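Long-range contacts in capsid (Human calicivirus NLV/Boxer/2001/US, PDB 4RDJ), which forms the viral shell, of which this chain is the protruding (P) domain, a part that in related noroviruses dimerises on the virion surface and binds host glycans: residues N43-F48 with I205-F210; M37-Q42 with I214-S219; Q60-V65 with S101-G106; F145-G150 with P189-N194. One frame throughout, in Å; residues are numbered along the deposited sequence.

Contact 1: N43-F48 with I205-F210; sequences NQVPQF and IYPPGF
P207 is the bump and the bent backbone of N43-V45 the hollow. Two proline-containing loops run antiparallel here without forming a sheet, in what is probably the P1 subdomain of the norovirus P domain. The P207 ring enters CG first, 3.3 Å from Q44 O and 3.5 Å from N43 O, so that two successive carbonyl oxygens meet its tip. V45 is the counter-bump. With CG1 anti to the backbone N (chi1 176°), its two methyls part: CG1 reaches back to I205 O at 3.4 Å, while CG2 drops into the notch between Y206 and P207. There V45 CG2 lies 3.8 Å from Y206 CD1, a ring atom that returns to the contact although the CB of Y206 leads away from it. The same methyl is 3.9 Å from P207 CD, V45 and P207 being set nearly perpendicular. Next along the chain the P46 ring lies across I205, its CD 3.2 Å from I205 O. That oxygen is buried against carbon and has no hydrogen-bond partner in the model. P46 and I205 both pack on I214 of strand 213-220, so the two loops lie against the sheet. The polar fastening is one bond: I205 N donates to P46 O over 3.0 Å, nearly straight at the hydrogen (167°) and almost in line with the carbonyl (176°).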
loop_
_atom_site.group_PDB
_atom_site.type_symbol
_atom_site.label_atom_id
_atom_site.label_comp_id
_atom_site.label_asym_id
_atom_site.label_seq_id
_atom_site.Cartn_x
_atom_site.Cartn_y
_atom_site.Cartn_z
ATOM N N ASN B 43 -25.633 -5.913 -15.718
ATOM C CA ASN B 43 -25.706 -7.309 -15.285
ATOM C C ASN B 43 -24.349 -8.039 -15.238
ATOM O O ASN B 43 -24.288 -9.238 -14.961
ATOM C CB ASN B 43 -26.719 -8.084 -16.128
ATOM C CG ASN B 43 -28.149 -7.849 -15.675
ATOM O OD1 ASN B 43 -28.827 -6.945 -16.162
ATOM N ND2 ASN B 43 -28.611 -8.659 -14.725
ATOM N N GLN B 44 -23.264 -7.317 -15.503
ATOM C CA GLN B 44 -21.919 -7.875 -15.390
ATOM C C GLN B 44 -21.678 -8.399 -13.977
ATOM O O GLN B 44 -21.948 -7.701 -13.004
ATOM C CB GLN B 44 -20.877 -6.804 -15.725
ATOM C CG GLN B 44 -19.442 -7.304 -15.757
ATOM C CD GLN B 44 -18.924 -7.481 -17.168
ATOM O OE1 GLN B 44 -18.889 -6.534 -17.953
ATOM N NE2 GLN B 44 -18.523 -8.702 -17.502
ATOM N N VAL B 45 -21.169 -9.622 -13.874
ATOM C CA VAL B 45 -20.870 -10.240 -12.589
ATOM C C VAL B 45 -19.376 -10.117 -12.267
ATOM O O VAL B 45 -18.535 -10.719 -12.941
ATOM C CB VAL B 45 -21.247 -11.736 -12.599
ATOM C CG1 VAL B 45 -20.852 -12.404 -11.285
ATOM C CG2 VAL B 45 -22.733 -11.916 -12.872
ATOM N N PRO B 46 -19.032 -9.320 -11.244
ATOM C CA PRO B 46 -17.635 -9.267 -10.805
ATOM C C PRO B 46 -17.322 -10.437 -9.877
ATOM O O PRO B 46 -18.189 -10.887 -9.113
ATOM C CB PRO B 46 -17.577 -7.959 -10.020
ATOM C CG PRO B 46 -18.952 -7.848 -9.416
ATOM C CD PRO B 46 -19.888 -8.397 -10.478
ATOM N N GLN B 47 -16.099 -10.940 -9.967
ATOM C CA GLN B 47 -15.630 -11.967 -9.041
ATOM C C GLN B 47 -14.160 -11.705 -8.738
ATOM O O GLN B 47 -13.304 -12.585 -8.845
ATOM C CB GLN B 47 -15.858 -13.380 -9.593
ATOM C CG GLN B 47 -15.597 -14.467 -8.553
ATOM C CD GLN B 47 -15.940 -15.871 -9.033
ATOM O OE1 GLN B 47 -16.288 -16.085 -10.199
ATOM N NE2 GLN B 47 -15.845 -16.836 -8.123
ATOM N N PHE B 48 -13.878 -10.468 -8.365
ATOM C CA PHE B 48 -12.534 -10.091 -7.979
ATOM C C PHE B 48 -12.111 -10.932 -6.780
ATOM O O PHE B 48 -12.954 -11.376 -5.993
ATOM C CB PHE B 48 -12.486 -8.602 -7.641
ATOM C CG PHE B 48 -13.035 -7.719 -8.725
ATOM C CD1 PHE B 48 -12.821 -8.023 -10.057
ATOM C CD2 PHE B 48 -13.763 -6.587 -8.404
ATOM C CE1 PHE B 48 -13.321 -7.205 -11.068
ATOM C CE2 PHE B 48 -14.271 -5.767 -9.400
ATOM C CZ PHE B 48 -14.053 -6.086 -10.735
ATOM N N ILE B 205 -20.401 -11.914 -7.397
ATOM C CA ILE B 205 -21.438 -11.040 -6.868
ATOM C C ILE B 205 -22.445 -10.818 -7.984
ATOM O O ILE B 205 -22.114 -10.251 -9.026
ATOM C CB ILE B 205 -20.878 -9.686 -6.408
ATOM C CG1 ILE B 205 -19.786 -9.881 -5.353
ATOM C CG2 ILE B 205 -22.009 -8.790 -5.875
ATOM C CD1 ILE B 205 -19.044 -8.605 -4.992
ATOM N N TYR B 206 -23.665 -11.296 -7.787
ATOM C CA TYR B 206 -24.693 -11.115 -8.797
ATOM C C TYR B 206 -25.385 -9.773 -8.621
ATOM O O TYR B 206 -25.826 -9.433 -7.527
ATOM C CB TYR B 206 -25.686 -12.280 -8.783
ATOM C CG TYR B 206 -25.001 -13.586 -9.088
ATOM C CD1 TYR B 206 -24.705 -13.943 -10.396
ATOM C CD2 TYR B 206 -24.609 -14.443 -8.069
ATOM C CE1 TYR B 206 -24.057 -15.129 -10.683
ATOM C CE2 TYR B 206 -23.965 -15.634 -8.347
ATOM C CZ TYR B 206 -23.691 -15.971 -9.656
ATOM O OH TYR B 206 -23.045 -17.155 -9.939
ATOM N N PRO B 207 -25.449 -8.992 -9.704
ATOM C CA PRO B 207 -26.136 -7.700 -9.692
ATOM C C PRO B 207 -27.542 -7.817 -9.117
ATOM O O PRO B 207 -28.268 -8.761 -9.417
ATOM C CB PRO B 207 -26.194 -7.333 -11.175
ATOM C CG PRO B 207 -24.974 -7.957 -11.746
ATOM C CD PRO B 207 -24.795 -9.258 -10.997
ATOM N N PRO B 208 -27.919 -6.851 -8.278
ATOM C CA PRO B 208 -29.191 -6.817 -7.559
ATOM C C PRO B 208 -30.377 -6.606 -8.491
ATOM O O PRO B 208 -31.450 -7.125 -8.229
ATOM C CB PRO B 208 -29.029 -5.604 -6.638
ATOM C CG PRO B 208 -28.085 -4.713 -7.374
ATOM C CD PRO B 208 -27.102 -5.654 -8.016
ATOM N N GLY B 209 -30.187 -5.850 -9.567
ATOM C CA GLY B 209 -31.298 -5.533 -10.446
ATOM C C GLY B 209 -32.292 -4.610 -9.768
ATOM O O GLY B 209 -31.987 -4.006 -8.735
ATOM N N PHE B 210 -33.479 -4.500 -10.359
ATOM C CA PHE B 210 -34.534 -3.629 -9.846
ATOM C C PHE B 210 -34.065 -2.191 -9.619
ATOM O O PHE B 210 -34.416 -1.550 -8.624
ATOM C CB PHE B 210 -35.163 -4.237 -8.592
ATOM C CG PHE B 210 -35.738 -5.602 -8.828
ATOM C CD1 PHE B 210 -37.010 -5.750 -9.368
ATOM C CD2 PHE B 210 -34.994 -6.736 -8.562
ATOM C CE1 PHE B 210 -37.528 -7.000 -9.609
ATOM C CE2 PHE B 210 -35.512 -7.994 -8.794
ATOM C CZ PHE B 210 -36.779 -8.128 -9.319
#

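Contact 2: M37-Q42 with I214-S219; sequences MVSNDQ and IVYFTS
The Y216 ring turns its edge to M37 and V38, with M37 O and V38 CA lying near the ring plane. S39 CB approaches obliquely, 3.9 Å from Y216 CE2. One face carries I214 CG2, 3.7 Å above the plane and displaced toward the rim, and W186 makes an edge-to-face stack with the same ring. The fold is an antiparallel sheet, probably that of the P1 subdomain: strand 35-37 ends here on strand 213-220, and M37 and Y216 form a hydrogen-bonded pair. Y216 N donates to M37 O at 2.8 Å, nearly straight at 169°, and M37 N returns a more bent bond to Y216 O at 2.9 Å. M37 and Y216 project from one face of the sheet. The M37 side chain starts between its own N and carbonyl carbon (chi1 71°), which lays CG beside Y216 CB and brings SD to 3.5 Å from T218 CG2. Past the bridge the chains separate and water takes over: one molecule accepts from S39 N and donates to I214 O, and a second joins I214 N to Q42 O. A third lies in the Y216 ring plane at the hydroxyl edge, 2.7 Å from Y216 OH, and donates to S39 OG. S39 OG donates a hydrogen bond to D41 O at 2.7 Å, from a position 51° out of that carbonyl's plane.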
loop_
_atom_site.group_PDB
_atom_site.type_symbol
_atom_site.label_atom_id
_atom_site.label_comp_id
_atom_site.label_asym_id
_atom_site.label_seq_id
_atom_site.Cartn_x
_atom_site.Cartn_y
_atom_site.Cartn_z
ATOM N N MET B 37 -17.905 4.223 -10.719
ATOM C CA MET B 37 -18.622 3.923 -11.958
ATOM C C MET B 37 -19.588 2.779 -11.735
ATOM O O MET B 37 -19.474 2.031 -10.764
ATOM C CB MET B 37 -17.646 3.529 -13.073
ATOM C CG MET B 37 -17.008 2.152 -12.864
ATOM S SD MET B 37 -15.927 1.616 -14.218
ATOM C CE MET B 37 -17.107 0.913 -15.372
ATOM N N VAL B 38 -20.553 2.656 -12.639
ATOM C CA VAL B 38 -21.331 1.433 -12.754
ATOM C C VAL B 38 -20.900 0.776 -14.055
ATOM O O VAL B 38 -20.393 1.452 -14.955
ATOM C CB VAL B 38 -22.845 1.701 -12.756
ATOM C CG1 VAL B 38 -23.284 2.229 -11.396
ATOM C CG2 VAL B 38 -23.232 2.667 -13.880
ATOM N N SER B 39 -21.054 -0.539 -14.150
ATOM C CA SER B 39 -20.595 -1.234 -15.350
ATOM C C SER B 39 -21.471 -0.899 -16.554
ATOM O O SER B 39 -22.662 -0.631 -16.405
ATOM C CB SER B 39 -20.501 -2.750 -15.125
ATOM O OG SER B 39 -21.723 -3.286 -14.658
ATOM N N ASN B 40 -20.858 -0.885 -17.735
ATOM C CA ASN B 40 -21.556 -0.641 -18.994
ATOM C C ASN B 40 -22.770 -1.556 -19.126
ATOM O O ASN B 40 -23.879 -1.114 -19.443
ATOM C CB ASN B 40 -20.572 -0.858 -20.152
ATOM C CG ASN B 40 -21.128 -0.434 -21.499
ATOM O OD1 ASN B 40 -22.042 0.386 -21.584
ATOM N ND2 ASN B 40 -20.563 -0.995 -22.566
ATOM N N ASP B 41 -22.542 -2.842 -18.892
ATOM C CA ASP B 41 -23.607 -3.825 -18.782
ATOM C C ASP B 41 -23.892 -3.988 -17.301
ATOM O O ASP B 41 -23.076 -4.553 -16.587
ATOM C CB ASP B 41 -23.127 -5.158 -19.359
ATOM C CG ASP B 41 -24.195 -6.238 -19.324
ATOM O OD1 ASP B 41 -25.156 -6.121 -18.532
ATOM O OD2 ASP B 41 -24.066 -7.213 -20.091
ATOM N N GLN B 42 -25.035 -3.501 -16.824
ATOM C CA GLN B 42 -25.295 -3.526 -15.383
ATOM C C GLN B 42 -25.595 -4.920 -14.833
ATOM O O GLN B 42 -25.764 -5.091 -13.619
ATOM C CB GLN B 42 -26.375 -2.511 -14.987
ATOM C CG GLN B 42 -25.876 -1.072 -15.084
ATOM C CD GLN B 42 -26.930 -0.039 -14.732
ATOM O OE1 GLN B 42 -27.981 -0.363 -14.174
ATOM N NE2 GLN B 42 -26.649 1.218 -15.059
ATOM N N ILE B 214 -24.231 -2.325 -9.051
ATOM C CA ILE B 214 -23.009 -2.401 -8.258
ATOM C C ILE B 214 -22.138 -1.177 -8.512
ATOM O O ILE B 214 -21.973 -0.744 -9.665
ATOM C CB ILE B 214 -22.215 -3.681 -8.593
ATOM C CG1 ILE B 214 -23.063 -4.920 -8.276
ATOM C CG2 ILE B 214 -20.867 -3.704 -7.860
ATOM C CD1 ILE B 214 -22.466 -6.224 -8.768
ATOM N N VAL B 215 -21.597 -0.614 -7.437
ATOM C CA VAL B 215 -20.674 0.510 -7.543
ATOM C C VAL B 215 -19.235 0.008 -7.615
ATOM O O VAL B 215 -18.808 -0.810 -6.799
ATOM C CB VAL B 215 -20.807 1.470 -6.348
ATOM C CG1 VAL B 215 -19.735 2.567 -6.414
ATOM C CG2 VAL B 215 -22.212 2.069 -6.296
ATOM N N TYR B 216 -18.493 0.485 -8.604
ATOM C CA TYR B 216 -17.082 0.148 -8.709
ATOM C C TYR B 216 -16.252 1.379 -8.419
ATOM O O TYR B 216 -16.552 2.462 -8.910
ATOM C CB TYR B 216 -16.754 -0.396 -10.100
ATOM C CG TYR B 216 -17.500 -1.665 -10.410
ATOM C CD1 TYR B 216 -17.013 -2.896 -9.985
ATOM C CD2 TYR B 216 -18.703 -1.635 -11.110
ATOM C CE1 TYR B 216 -17.696 -4.061 -10.249
ATOM C CE2 TYR B 216 -19.400 -2.802 -11.379
ATOM C CZ TYR B 216 -18.887 -4.009 -10.946
ATOM O OH TYR B 216 -19.571 -5.172 -11.205
ATOM N N PHE B 217 -15.210 1.196 -7.616
ATOM C CA PHE B 217 -14.246 2.240 -7.325
ATOM C C PHE B 217 -13.108 2.080 -8.313
ATOM O O PHE B 217 -12.583 0.984 -8.492
ATOM C CB PHE B 217 -13.782 2.116 -5.870
ATOM C CG PHE B 217 -14.924 2.138 -4.901
ATOM C CD1 PHE B 217 -15.444 3.343 -4.456
ATOM C CD2 PHE B 217 -15.538 0.957 -4.512
ATOM C CE1 PHE B 217 -16.531 3.370 -3.604
ATOM C CE2 PHE B 217 -16.620 0.974 -3.665
ATOM C CZ PHE B 217 -17.122 2.186 -3.206
ATOM N N THR B 218 -12.756 3.166 -8.993
ATOM C CA THR B 218 -11.795 3.071 -10.083
ATOM C C THR B 218 -10.499 3.810 -9.802
ATOM O O THR B 218 -10.469 4.773 -9.021
ATOM C CB THR B 218 -12.387 3.599 -11.404
ATOM O OG1 THR B 218 -12.695 4.991 -11.264
ATOM C CG2 THR B 218 -13.656 2.823 -11.773
ATOM N N SER B 219 -9.430 3.342 -10.439
ATOM C CA SER B 219 -8.148 4.030 -10.421
ATOM C C SER B 219 -7.565 4.045 -11.818
ATOM O O SER B 219 -7.590 3.032 -12.523
ATOM C CB SER B 219 -7.154 3.308 -9.506
ATOM O OG SER B 219 -7.582 3.325 -8.162
HETATM O O HOH W 1 -22.723 -1.595 -12.126
HETATM O O HOH W 2 -21.890 -4.966 -12.525
HETATM O O HOH W 3 -24.337 -3.977 -11.475
#

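Contact 3: Q60-V65 with S101-G106; sequences QGTTTV and SPAPLG
T62, L105 and T64 lose the most surface here, T62 far more than the others. T62 occupies the third position of a type II' beta turn from Q60 to T63, probably near the junction of the P1 and P2 subdomains; its second position, G61, has the positive phi that suits glycine. The bend pushes T62 CG2 into a bowl formed by P102-P104, where that methyl lies 3.6 Å from A103 O, 3.7 Å from P104 O and 3.8 Å from P102 CG. CG2 stands anti to the carbonyl carbon and is the branch in the bowl; T62 OG1 is hydrogen-bonded to N50 OD1. The bowl itself is held curved by S101 OG, which donates to A103 O at 2.6 Å. On the backbone side T62 O is gripped by G106 N at 2.8 Å, in the carbonyl plane and with 166° at the hydrogen, while L105 CA adds a CH...O contact. L105 and T64 run side by side with their ends pointing opposite ways and pack tightly, L105 CB to T64 CG2 being 3.4 Å. T64 OG1 binds S66 O, leaving its methyl as the touching branch. Around this largely buried contact, T63 packs on V238 of helix 235-244, and Q235 at the start of that helix bonds T64 O and V65 O. V65 meets I19 of the second subunit, and the G106 backbone pairs with R72 at the start of strand 72-80.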
loop_
_atom_site.group_PDB
_atom_site.type_symbol
_atom_site.label_atom_id
_atom_site.label_comp_id
_atom_site.label_asym_id
_atom_site.label_seq_id
_atom_site.Cartn_x
_atom_site.Cartn_y
_atom_site.Cartn_z
ATOM N N GLN B 60 -11.796 -12.824 2.155
ATOM C CA GLN B 60 -12.052 -13.847 1.140
ATOM C C GLN B 60 -11.048 -13.749 -0.007
ATOM O O GLN B 60 -10.363 -12.729 -0.162
ATOM C CB GLN B 60 -13.473 -13.713 0.589
ATOM C CG GLN B 60 -14.568 -13.804 1.651
ATOM C CD GLN B 60 -15.947 -13.588 1.056
ATOM O OE1 GLN B 60 -16.091 -12.900 0.044
ATOM N NE2 GLN B 60 -16.963 -14.178 1.674
ATOM N N GLY B 61 -10.962 -14.809 -0.808
ATOM C CA GLY B 61 -10.075 -14.796 -1.957
ATOM C C GLY B 61 -8.615 -14.649 -1.563
ATOM O O GLY B 61 -8.130 -15.346 -0.668
ATOM N N THR B 62 -7.916 -13.739 -2.238
ATOM C CA THR B 62 -6.521 -13.450 -1.938
ATOM C C THR B 62 -6.383 -12.139 -1.168
ATOM O O THR B 62 -5.291 -11.589 -1.032
ATOM C CB THR B 62 -5.683 -13.383 -3.230
ATOM O OG1 THR B 62 -6.292 -12.476 -4.160
ATOM C CG2 THR B 62 -5.599 -14.762 -3.871
ATOM N N THR B 63 -7.490 -11.654 -0.626
ATOM C CA THR B 63 -7.499 -10.356 0.037
ATOM C C THR B 63 -6.636 -10.306 1.297
ATOM O O THR B 63 -6.643 -11.247 2.100
ATOM C CB THR B 63 -8.944 -9.936 0.343
ATOM O OG1 THR B 63 -9.676 -9.957 -0.884
ATOM C CG2 THR B 63 -9.006 -8.538 0.950
ATOM N N THR B 64 -5.880 -9.217 1.431
ATOM C CA THR B 64 -5.036 -8.951 2.588
ATOM C C THR B 64 -5.552 -7.761 3.373
ATOM O O THR B 64 -6.397 -6.987 2.898
ATOM C CB THR B 64 -3.585 -8.566 2.169
ATOM O OG1 THR B 64 -3.629 -7.463 1.247
ATOM C CG2 THR B 64 -2.884 -9.734 1.524
ATOM N N VAL B 65 -5.000 -7.588 4.566
ATOM C CA VAL B 65 -5.294 -6.409 5.360
ATOM C C VAL B 65 -4.670 -5.156 4.739
ATOM O O VAL B 65 -5.346 -4.143 4.556
ATOM C CB VAL B 65 -4.825 -6.581 6.809
ATOM C CG1 VAL B 65 -5.044 -5.290 7.588
ATOM C CG2 VAL B 65 -5.592 -7.721 7.460
ATOM N N SER B 101 -6.783 -19.645 0.378
ATOM C CA SER B 101 -6.870 -18.753 -0.767
ATOM C C SER B 101 -6.464 -19.460 -2.059
ATOM O O SER B 101 -5.712 -20.435 -2.025
ATOM C CB SER B 101 -5.992 -17.523 -0.519
ATOM O OG SER B 101 -4.656 -17.916 -0.242
ATOM N N PRO B 102 -6.966 -18.968 -3.204
ATOM C CA PRO B 102 -6.723 -19.557 -4.528
ATOM C C PRO B 102 -5.308 -19.296 -5.035
ATOM O O PRO B 102 -4.880 -19.893 -6.021
ATOM C CB PRO B 102 -7.755 -18.855 -5.418
ATOM C CG PRO B 102 -7.985 -17.537 -4.760
ATOM C CD PRO B 102 -7.859 -17.797 -3.268
ATOM N N ALA B 103 -4.609 -18.387 -4.362
ATOM C CA ALA B 103 -3.211 -18.091 -4.624
ATOM C C ALA B 103 -2.679 -17.454 -3.342
ATOM O O ALA B 103 -3.448 -17.196 -2.417
ATOM C CB ALA B 103 -3.078 -17.126 -5.799
ATOM N N PRO B 104 -1.366 -17.197 -3.268
ATOM C CA PRO B 104 -0.880 -16.478 -2.082
ATOM C C PRO B 104 -1.603 -15.146 -1.895
ATOM O O PRO B 104 -2.040 -14.533 -2.875
ATOM C CB PRO B 104 0.597 -16.243 -2.403
ATOM C CG PRO B 104 0.956 -17.379 -3.312
ATOM C CD PRO B 104 -0.270 -17.602 -4.165
ATOM N N LEU B 105 -1.733 -14.692 -0.654
ATOM C CA LEU B 105 -2.430 -13.430 -0.420
ATOM C C LEU B 105 -1.765 -12.280 -1.182
ATOM O O LEU B 105 -0.535 -12.208 -1.270
ATOM C CB LEU B 105 -2.493 -13.112 1.080
ATOM C CG LEU B 105 -3.153 -14.191 1.936
ATOM C CD1 LEU B 105 -3.260 -13.689 3.368
ATOM C CD2 LEU B 105 -4.533 -14.549 1.387
ATOM N N GLY B 106 -2.589 -11.385 -1.734
ATOM C CA GLY B 106 -2.107 -10.232 -2.479
ATOM C C GLY B 106 -1.890 -10.488 -3.964
ATOM O O GLY B 106 -1.731 -9.550 -4.739
#

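Contact 4: F145-G150 with P189-N194; sequences FAPHLG and PNYGSN
H148 and P147 close tightly on the backbone of Y191-G192, whereas L149 and N194 meet on the solvent side, with a water nearby. In the tight part Y191 O is the focus: H148 N donates to it at 2.9 Å, P147 CD lies 3.2 Å away, and A146 CA adds a CH...O contact. P147 CG also meets the edge of the Y191 ring, 3.7 Å from CD2. F145 turns its own edge to P189 CB, while P147 CD sits over the centre of one F145 face. H148 CG is anti to the backbone N (chi1 -169°), which carries the imidazole alongside G192; ND1 donates to G192 O at 2.9 Å, bent to 143° and from above the carbonyl plane. P147-L149 form a 3-10 turn after the short, weakly bonded strand 145-146, at the edge of the antiparallel sheet within this chain, probably that of the P2 subdomain, and the loop 189-194 packs against it. G192, with no side chain, allows the close approach to A146. Toward solvent, the exposed L149 lies aslant N194, CD2 being 3.3 Å from N194 ND2. A water over the H148 ring links the two segments, donating to H148 O at 2.8 Å and accepting from N194 ND2 at 2.9 Å.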
loop_
_atom_site.group_PDB
_atom_site.type_symbol
_atom_site.label_atom_id
_atom_site.label_comp_id
_atom_site.label_asym_id
_atom_site.label_seq_id
_atom_site.Cartn_x
_atom_site.Cartn_y
_atom_site.Cartn_z
ATOM N N PHE B 145 0.346 -21.323 -15.762
ATOM C CA PHE B 145 -0.036 -20.346 -14.752
ATOM C C PHE B 145 -0.908 -21.086 -13.745
ATOM O O PHE B 145 -2.110 -21.258 -13.948
ATOM C CB PHE B 145 -0.795 -19.177 -15.391
ATOM C CG PHE B 145 -1.275 -18.134 -14.409
ATOM C CD1 PHE B 145 -0.408 -17.181 -13.913
ATOM C CD2 PHE B 145 -2.610 -18.082 -14.027
ATOM C CE1 PHE B 145 -0.854 -16.199 -13.035
ATOM C CE2 PHE B 145 -3.062 -17.111 -13.151
ATOM C CZ PHE B 145 -2.182 -16.173 -12.648
ATOM N N ALA B 146 -0.287 -21.541 -12.662
ATOM C CA ALA B 146 -0.957 -22.402 -11.698
ATOM C C ALA B 146 -0.634 -21.958 -10.274
ATOM O O ALA B 146 -0.133 -22.752 -9.476
ATOM C CB ALA B 146 -0.537 -23.856 -11.919
ATOM N N PRO B 147 -0.912 -20.686 -9.950
ATOM C CA PRO B 147 -0.528 -20.184 -8.622
ATOM C C PRO B 147 -1.194 -20.941 -7.471
ATOM O O PRO B 147 -0.629 -20.998 -6.378
ATOM C CB PRO B 147 -0.985 -18.713 -8.656
ATOM C CG PRO B 147 -2.079 -18.686 -9.677
ATOM C CD PRO B 147 -1.630 -19.661 -10.733
ATOM N N HIS B 148 -2.362 -21.533 -7.711
ATOM C CA HIS B 148 -3.008 -22.330 -6.679
ATOM C C HIS B 148 -2.150 -23.543 -6.320
ATOM O O HIS B 148 -2.168 -24.013 -5.180
ATOM C CB HIS B 148 -4.407 -22.775 -7.118
ATOM C CG HIS B 148 -5.218 -23.379 -6.012
ATOM N ND1 HIS B 148 -6.204 -24.315 -6.238
ATOM C CD2 HIS B 148 -5.190 -23.177 -4.674
ATOM C CE1 HIS B 148 -6.748 -24.667 -5.086
ATOM N NE2 HIS B 148 -6.155 -23.986 -4.121
ATOM N N LEU B 149 -1.403 -24.041 -7.304
ATOM C CA LEU B 149 -0.477 -25.154 -7.103
ATOM C C LEU B 149 0.933 -24.668 -6.768
ATOM O O LEU B 149 1.877 -25.459 -6.706
ATOM C CB LEU B 149 -0.431 -26.045 -8.342
ATOM C CG LEU B 149 -1.708 -26.813 -8.655
ATOM C CD1 LEU B 149 -1.505 -27.694 -9.875
ATOM C CD2 LEU B 149 -2.096 -27.652 -7.467
ATOM N N GLY B 150 1.077 -23.361 -6.577
ATOM C CA GLY B 150 2.336 -22.792 -6.135
ATOM C C GLY B 150 3.353 -22.430 -7.204
ATOM O O GLY B 150 4.490 -22.103 -6.876
ATOM N N PRO B 189 -8.819 -14.909 -13.106
ATOM C CA PRO B 189 -7.731 -15.818 -13.489
ATOM C C PRO B 189 -8.127 -17.275 -13.261
ATOM O O PRO B 189 -8.875 -17.581 -12.326
ATOM C CB PRO B 189 -6.599 -15.447 -12.518
ATOM C CG PRO B 189 -6.904 -14.018 -12.098
ATOM C CD PRO B 189 -8.415 -13.955 -12.057
ATOM N N ASN B 190 -7.623 -18.168 -14.105
ATOM C CA ASN B 190 -7.682 -19.588 -13.788
ATOM C C ASN B 190 -6.477 -19.938 -12.918
ATOM O O ASN B 190 -5.379 -20.182 -13.424
ATOM C CB ASN B 190 -7.717 -20.449 -15.052
ATOM C CG ASN B 190 -7.842 -21.940 -14.734
ATOM O OD1 ASN B 190 -7.507 -22.388 -13.625
ATOM N ND2 ASN B 190 -8.316 -22.715 -15.704
ATOM N N TYR B 191 -6.684 -19.940 -11.603
ATOM C CA TYR B 191 -5.591 -20.097 -10.649
ATOM C C TYR B 191 -5.067 -21.523 -10.608
ATOM O O TYR B 191 -3.962 -21.780 -10.120
ATOM C CB TYR B 191 -6.053 -19.694 -9.249
ATOM C CG TYR B 191 -6.376 -18.226 -9.089
ATOM C CD1 TYR B 191 -7.670 -17.757 -9.284
ATOM C CD2 TYR B 191 -5.386 -17.310 -8.745
ATOM C CE1 TYR B 191 -7.972 -16.412 -9.141
ATOM C CE2 TYR B 191 -5.679 -15.961 -8.592
ATOM C CZ TYR B 191 -6.979 -15.522 -8.786
ATOM O OH TYR B 191 -7.299 -14.189 -8.644
ATOM N N GLY B 192 -5.867 -22.451 -11.115
ATOM C CA GLY B 192 -5.491 -23.851 -11.108
ATOM C C GLY B 192 -6.310 -24.660 -10.121
ATOM O O GLY B 192 -6.764 -24.154 -9.098
ATOM N N SER B 193 -6.501 -25.933 -10.433
ATOM C CA SER B 193 -7.240 -26.822 -9.559
ATOM C C SER B 193 -6.290 -27.884 -9.057
ATOM O O SER B 193 -5.333 -28.248 -9.738
ATOM C CB SER B 193 -8.374 -27.488 -10.322
ATOM O OG SER B 193 -7.863 -28.467 -11.208
ATOM N N ASN B 194 -6.553 -28.377 -7.853
ATOM C CA ASN B 194 -5.710 -29.405 -7.252
ATOM C C ASN B 194 -6.562 -30.575 -6.780
ATOM O O ASN B 194 -6.970 -30.628 -5.618
ATOM C CB ASN B 194 -4.907 -28.825 -6.087
ATOM C CG ASN B 194 -3.829 -29.778 -5.598
ATOM O OD1 ASN B 194 -3.801 -30.949 -5.995
ATOM N ND2 ASN B 194 -2.926 -29.282 -4.749
HETATM O O HOH W 4 -2.938 -26.468 -4.072
#

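Contacts 2 and 3 are buried, contact 3 nearest the centre of the chain; contacts 1 and 4 are partly buried and have exposed residues. Contacts 1 and 2 form one patch: residues 37-48 run continuously through both, each meets strand 213-220, and P46 CG lies 3.3 Å from Y216 OH. Contact 2 uses strand pairing and waters, contact 1 mostly proline and valine carbon. Contacts 3 and 4 also touch, P102 O lying 3.1 Å from H148 CB; contact 3 joins two loops beside the other sheet, contact 4 packs a loop on its edge strand and the 3-10 turn after it. Contact 3 relies on a turn and methyl packing, contact 4 on a histidine and two carbonyls.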